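Long-range contacts in COMB10 (Helicobacter pylori, PDB 2BHV), which probably serves, through its periplasmic domain, as a VirB10-type core subunit of the Com type IV secretion system: residues I48-I53 with V64-S70; S86-Y91 with V106-T112. One frame throughout, in Å; residues are numbered along the deposited sequence.

Both contacts lie in one large mixed sheet and are joined edge to edge: strand 62-68 of interaction 1 and strand 87-94 of interaction 2 are neighbours, linked by probable hydrogen bonds from V88 N to A66 O and from G90 N to V64 O. W107 of interaction 2 also packs on V64 of interaction 1, so the apolar sides of the two contacts merge. Interaction 2 is the more buried; it is a regular hairpin pairing interrupted by a bulge. Interaction 1 is only partly buried, with aliphatic groups on its buried side and the partly exposed F51, Q67 and E69, an aromatic ring among polar chains, on the other.

Interaction 1: residues I48-I53 with V64-S70; sequences IPAFLI and VIAQVES
V64 meets L52 where strands 48-52 and 62-68 pair as antiparallel neighbours in the large sheet of this VirB10-family domain. Its CG2 branch lies 3.7 Å from L52 CD2, on the inner side that W107 also reaches. At I65 the main chain takes over: I65 O accepts a bond from I53 N at 2.7 Å, while the methyl I65 CG2 meets I53 CD1. A66 belongs to a non-hydrogen-bonded pair with L52, and the small A66 CB leaves L52 CD2 at 4.0 Å.

Q67 and F51 form the hydrogen-bonded pair, with Q67 N 2.8 Å from F51 O and F51 N bonded back to Q67 O. On the side opposite A66, F51 CG lies between its backbone N and carbonyl carbon (chi1 64°), which brings the ring alongside Q67 in a CH-pi contact. Q67 CB stands over one face, offset toward the rim, 4.0 Å from the ring centroid, and the side-chain amide runs on beside CZ with its plane turned 57° from the ring.

V68 returns to the inner side, where its CG1 touches I48 CG2 at 3.7 Å. The pairing ends at E69, whose N is 2.8 Å from P49 O. E69 CG meets the edge of the F51 ring in its plane, and the carboxylate beyond passes beside A50 to a salt bridge from OE1 to R221 of strand 221-226, which flanks 48-52 on its other side. Finally S70 OG packs 3.7 Å from P49 CG on the proline ring.

Interaction 2: residues S86-Y91 with V106-T112; sequences SKVIGY and VWSRIIT
V88 and W107 anchor the buried side of the beta hairpin formed by strands 87-94 and 103-111. V88 CG1, anti to the backbone N (chi1 -161°), meets W107 CE3 at 3.6 Å, the two side chains crossing at about a right angle. The indole also meets the backbone of G90, with CE3 3.5 Å from G90 CA; a residue without a side chain makes room for the ring at this non-hydrogen-bonded pair. Farther along, V88 CG1 lies 4.0 Å from I110 CG1, completing a tight apolar row.

Beside G90 the register slips by one residue. S108 and R109 both face I89 in a classic beta bulge, and I89 O accepts from two backbone donors, S108 N at 2.9 Å and R109 N at 3.3 Å.

The face of K87, R109, Y91 and I111 is looser and partly exposed, although I89 and V106 on it are buried. I89 CD1 reaches I111 CD1 at 3.6 Å and also sits 3.9 Å above the guanidinium plane of R109, over its centre, since the two side chains run alongside each other. Y91 OH approaches the edge of that guanidinium in its plane, near NH1, without a hydrogen bond; ring and guanidinium are inclined by 28°.

In the sheet, 87-94 lies between 62-68 and 103-111, with 117-119 on the far side of the latter, where N117 and M119 touch R109. Helix 132-146 packs on Y91 and V106, while W107 NE1 is hydrogen-bonded to T154 of strand 152-156.

Interaction 1: residues I48-I53 with V64-S70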
loop_
_atom_site.group_PDB
_atom_site.type_symbol
_atom_site.label_atom_id
_atom_site.label_comp_id
_atom_site.label_asym_id
_atom_site.label_seq_id
_atom_site.Cartn_x
_atom_site.Cartn_y
_atom_site.Cartn_z
ATOM N N ILE A 48 -1.242 -6.424 32.696
ATOM C CA ILE A 48 -2.478 -7.083 33.108
ATOM C C ILE A 48 -3.007 -7.926 31.948
ATOM O O ILE A 48 -3.556 -7.396 30.986
ATOM C CB ILE A 48 -3.541 -6.068 33.523
ATOM C CG1 ILE A 48 -3.022 -5.165 34.630
ATOM C CG2 ILE A 48 -4.811 -6.771 33.951
ATOM C CD1 ILE A 48 -3.760 -3.867 34.722
ATOM N N PRO A 49 -2.836 -9.248 32.032
ATOM C CA PRO A 49 -3.270 -10.090 30.936
ATOM C C PRO A 49 -4.794 -10.244 30.912
ATOM O O PRO A 49 -5.423 -10.468 31.945
ATOM C CB PRO A 49 -2.591 -11.415 31.236
ATOM C CG PRO A 49 -2.462 -11.426 32.707
ATOM C CD PRO A 49 -2.263 -10.025 33.137
ATOM N N ALA A 50 -5.375 -10.104 29.732
ATOM C CA ALA A 50 -6.810 -10.222 29.572
ATOM C C ALA A 50 -7.128 -10.783 28.197
ATOM O O ALA A 50 -6.310 -10.715 27.277
ATOM C CB ALA A 50 -7.486 -8.875 29.773
ATOM N N PHE A 51 -8.314 -11.355 28.067
ATOM C CA PHE A 51 -8.822 -11.777 26.782
ATOM C C PHE A 51 -10.110 -11.035 26.458
ATOM O O PHE A 51 -10.863 -10.677 27.367
ATOM C CB PHE A 51 -9.022 -13.301 26.725
ATOM C CG PHE A 51 -10.076 -13.838 27.679
ATOM C CD1 PHE A 51 -11.406 -13.946 27.280
ATOM C CD2 PHE A 51 -9.725 -14.286 28.953
ATOM C CE1 PHE A 51 -12.372 -14.458 28.143
ATOM C CE2 PHE A 51 -10.677 -14.786 29.816
ATOM C CZ PHE A 51 -12.003 -14.876 29.412
ATOM N N LEU A 52 -10.351 -10.802 25.164
ATOM C CA LEU A 52 -11.517 -10.050 24.726
ATOM C C LEU A 52 -12.743 -10.923 24.652
ATOM O O LEU A 52 -12.707 -11.986 24.031
ATOM C CB LEU A 52 -11.275 -9.451 23.357
ATOM C CG LEU A 52 -10.151 -8.438 23.169
ATOM C CD1 LEU A 52 -10.156 -7.951 21.730
ATOM C CD2 LEU A 52 -10.282 -7.261 24.138
ATOM N N ILE A 53 -13.825 -10.464 25.286
ATOM C CA ILE A 53 -15.126 -11.130 25.229
ATOM C C ILE A 53 -15.882 -10.628 24.012
ATOM O O ILE A 53 -16.653 -11.355 23.414
ATOM C CB ILE A 53 -15.943 -10.879 26.520
ATOM C CG1 ILE A 53 -15.260 -11.553 27.708
ATOM C CG2 ILE A 53 -17.362 -11.391 26.384
ATOM C CD1 ILE A 53 -15.629 -10.945 29.048
ATOM N N VAL A 64 -15.913 -2.437 23.985
ATOM C CA VAL A 64 -15.194 -3.702 24.121
ATOM C C VAL A 64 -15.163 -4.142 25.570
ATOM O O VAL A 64 -15.005 -3.315 26.471
ATOM C CB VAL A 64 -13.735 -3.620 23.560
ATOM C CG1 VAL A 64 -12.894 -2.622 24.328
ATOM C CG2 VAL A 64 -13.076 -4.968 23.584
ATOM N N ILE A 65 -15.325 -5.445 25.792
ATOM C CA ILE A 65 -15.225 -6.005 27.127
ATOM C C ILE A 65 -14.117 -7.054 27.157
ATOM O O ILE A 65 -14.101 -7.980 26.353
ATOM C CB ILE A 65 -16.552 -6.629 27.575
ATOM C CG1 ILE A 65 -17.692 -5.621 27.458
ATOM C CG2 ILE A 65 -16.444 -7.151 29.005
ATOM C CD1 ILE A 65 -19.064 -6.256 27.478
ATOM N N ALA A 66 -13.179 -6.891 28.082
ATOM C CA ALA A 66 -12.141 -7.887 28.305
ATOM C C ALA A 66 -12.272 -8.498 29.706
ATOM O O ALA A 66 -12.917 -7.936 30.599
ATOM C CB ALA A 66 -10.792 -7.277 28.124
ATOM N N GLN A 67 -11.649 -9.654 29.895
ATOM C CA GLN A 67 -11.645 -10.298 31.185
ATOM C C GLN A 67 -10.238 -10.581 31.686
ATOM O O GLN A 67 -9.447 -11.187 31.000
ATOM C CB GLN A 67 -12.431 -11.581 31.116
ATOM C CG GLN A 67 -12.757 -12.095 32.474
ATOM C CD GLN A 67 -13.478 -13.385 32.436
ATOM O OE1 GLN A 67 -12.932 -14.405 32.828
ATOM N NE2 GLN A 67 -14.720 -13.360 31.969
ATOM N N VAL A 68 -9.945 -10.142 32.903
ATOM C CA VAL A 68 -8.605 -10.255 33.473
ATOM C C VAL A 68 -8.291 -11.710 33.795
ATOM O O VAL A 68 -9.124 -12.420 34.351
ATOM C CB VAL A 68 -8.448 -9.369 34.722
ATOM C CG1 VAL A 68 -7.027 -9.433 35.231
ATOM C CG2 VAL A 68 -8.800 -7.939 34.399
ATOM N N GLU A 69 -7.085 -12.149 33.449
ATOM C CA GLU A 69 -6.755 -13.576 33.501
ATOM C C GLU A 69 -6.139 -14.075 34.802
ATOM O O GLU A 69 -6.060 -15.277 35.016
ATOM C CB GLU A 69 -5.878 -13.967 32.318
ATOM C CG GLU A 69 -6.612 -13.912 31.013
ATOM C CD GLU A 69 -5.799 -14.443 29.881
ATOM O OE1 GLU A 69 -5.466 -15.636 29.883
ATOM O OE2 GLU A 69 -5.490 -13.660 28.967
ATOM N N SER A 70 -5.711 -13.162 35.666
ATOM C CA SER A 70 -5.085 -13.529 36.941
ATOM C C SER A 70 -5.078 -12.354 37.900
ATOM O O SER A 70 -5.168 -11.201 37.473
ATOM C CB SER A 70 -3.651 -14.009 36.716
ATOM O OG SER A 70 -2.924 -13.079 35.938
#

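Interaction 2: residues S86-Y91 with V106-T112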
loop_
_atom_site.group_PDB
_atom_site.type_symbol
_atom_site.label_atom_id
_atom_site.label_comp_id
_atom_site.label_asym_id
_atom_site.label_seq_id
_atom_site.Cartn_x
_atom_site.Cartn_y
_atom_site.Cartn_z
ATOM N N SER A 86 -12.130 -10.274 36.706
ATOM C CA SER A 86 -12.747 -8.944 36.542
ATOM C C SER A 86 -13.010 -8.623 35.069
ATOM O O SER A 86 -12.240 -8.997 34.174
ATOM C CB SER A 86 -11.896 -7.837 37.148
ATOM O OG SER A 86 -11.308 -8.230 38.363
ATOM N N LYS A 87 -14.113 -7.938 34.823
ATOM C CA LYS A 87 -14.396 -7.435 33.504
ATOM C C LYS A 87 -13.759 -6.056 33.374
ATOM O O LYS A 87 -13.806 -5.264 34.314
ATOM C CB LYS A 87 -15.904 -7.370 33.283
ATOM C CG LYS A 87 -16.533 -8.637 32.689
ATOM C CD LYS A 87 -15.940 -9.962 33.239
ATOM C CE LYS A 87 -17.036 -10.979 33.624
ATOM N NZ LYS A 87 -18.133 -11.128 32.618
ATOM N N VAL A 88 -13.136 -5.783 32.227
ATOM C CA VAL A 88 -12.668 -4.430 31.908
ATOM C C VAL A 88 -13.497 -3.891 30.767
ATOM O O VAL A 88 -13.602 -4.524 29.716
ATOM C CB VAL A 88 -11.175 -4.385 31.490
ATOM C CG1 VAL A 88 -10.635 -2.967 31.624
ATOM C CG2 VAL A 88 -10.337 -5.329 32.327
ATOM N N ILE A 89 -14.097 -2.732 30.972
ATOM C CA ILE A 89 -14.944 -2.143 29.945
ATOM C C ILE A 89 -14.208 -0.994 29.279
ATOM O O ILE A 89 -13.726 -0.075 29.950
ATOM C CB ILE A 89 -16.293 -1.681 30.519
ATOM C CG1 ILE A 89 -17.026 -2.867 31.133
ATOM C CG2 ILE A 89 -17.139 -1.043 29.449
ATOM C CD1 ILE A 89 -18.100 -2.474 32.115
ATOM N N GLY A 90 -14.113 -1.067 27.954
ATOM C CA GLY A 90 -13.465 -0.036 27.155
ATOM C C GLY A 90 -14.297 0.447 25.975
ATOM O O GLY A 90 -15.289 -0.177 25.603
ATOM N N TYR A 91 -13.883 1.572 25.393
ATOM C CA TYR A 91 -14.516 2.115 24.210
ATOM C C TYR A 91 -13.440 2.347 23.192
ATOM O O TYR A 91 -12.374 2.824 23.524
ATOM C CB TYR A 91 -15.247 3.407 24.548
ATOM C CG TYR A 91 -16.308 3.198 25.586
ATOM C CD1 TYR A 91 -17.582 2.761 25.231
ATOM C CD2 TYR A 91 -16.039 3.403 26.933
ATOM C CE1 TYR A 91 -18.571 2.541 26.197
ATOM C CE2 TYR A 91 -17.017 3.188 27.908
ATOM C CZ TYR A 91 -18.273 2.757 27.532
ATOM O OH TYR A 91 -19.216 2.552 28.498
ATOM N N VAL A 106 -9.892 3.279 24.994
ATOM C CA VAL A 106 -9.891 3.873 26.321
ATOM C C VAL A 106 -10.546 2.912 27.292
ATOM O O VAL A 106 -11.744 2.696 27.240
ATOM C CB VAL A 106 -10.656 5.204 26.349
ATOM C CG1 VAL A 106 -10.541 5.870 27.719
ATOM C CG2 VAL A 106 -10.146 6.120 25.286
ATOM N N TRP A 107 -9.753 2.319 28.167
ATOM C CA TRP A 107 -10.311 1.476 29.198
ATOM C C TRP A 107 -10.886 2.364 30.299
ATOM O O TRP A 107 -10.151 3.090 30.968
ATOM C CB TRP A 107 -9.257 0.502 29.733
ATOM C CG TRP A 107 -8.741 -0.445 28.670
ATOM C CD1 TRP A 107 -7.502 -0.436 28.106
ATOM C CD2 TRP A 107 -9.457 -1.529 28.045
ATOM N NE1 TRP A 107 -7.392 -1.442 27.168
ATOM C CE2 TRP A 107 -8.573 -2.130 27.112
ATOM C CE3 TRP A 107 -10.759 -2.051 28.184
ATOM C CZ2 TRP A 107 -8.941 -3.227 26.324
ATOM C CZ3 TRP A 107 -11.124 -3.143 27.395
ATOM C CH2 TRP A 107 -10.216 -3.717 26.477
ATOM N N SER A 108 -12.204 2.316 30.474
ATOM C CA SER A 108 -12.881 3.280 31.331
ATOM C C SER A 108 -13.185 2.752 32.723
ATOM O O SER A 108 -13.008 3.472 33.696
ATOM C CB SER A 108 -14.151 3.826 30.674
ATOM O OG SER A 108 -15.188 2.879 30.719
ATOM N N ARG A 109 -13.656 1.511 32.833
ATOM C CA ARG A 109 -13.843 0.926 34.163
ATOM C C ARG A 109 -13.636 -0.573 34.260
ATOM O O ARG A 109 -13.765 -1.295 33.273
ATOM C CB ARG A 109 -15.167 1.355 34.808
ATOM C CG ARG A 109 -16.434 0.738 34.250
ATOM C CD ARG A 109 -17.672 1.429 34.882
ATOM N NE ARG A 109 -18.945 0.884 34.400
ATOM C CZ ARG A 109 -19.456 1.090 33.174
ATOM N NH1 ARG A 109 -18.796 1.841 32.271
ATOM N NH2 ARG A 109 -20.634 0.538 32.841
ATOM N N ILE A 110 -13.283 -1.010 35.468
ATOM C CA ILE A 110 -13.084 -2.418 35.797
ATOM C C ILE A 110 -14.152 -2.832 36.805
ATOM O O ILE A 110 -14.349 -2.151 37.807
ATOM C CB ILE A 110 -11.708 -2.655 36.440
ATOM C CG1 ILE A 110 -10.578 -2.198 35.511
ATOM C CG2 ILE A 110 -11.525 -4.117 36.810
ATOM C CD1 ILE A 110 -9.243 -1.937 36.227
ATOM N N ILE A 111 -14.845 -3.937 36.533
ATOM C CA ILE A 111 -15.827 -4.479 37.469
ATOM C C ILE A 111 -15.328 -5.803 38.043
ATOM O O ILE A 111 -15.165 -6.783 37.308
ATOM C CB ILE A 111 -17.215 -4.661 36.813
ATOM C CG1 ILE A 111 -17.707 -3.324 36.235
ATOM C CG2 ILE A 111 -18.211 -5.237 37.823
ATOM C CD1 ILE A 111 -19.006 -3.421 35.441
ATOM N N THR A 112 -15.068 -5.828 39.352
ATOM C CA THR A 112 -14.574 -7.046 39.987
ATOM C C THR A 112 -15.696 -8.085 40.080
ATOM O O THR A 112 -16.879 -7.743 40.002
ATOM C CB THR A 112 -13.943 -6.808 41.397
ATOM O OG1 THR A 112 -14.971 -6.526 42.370
ATOM C CG2 THR A 112 -12.886 -5.705 41.365
#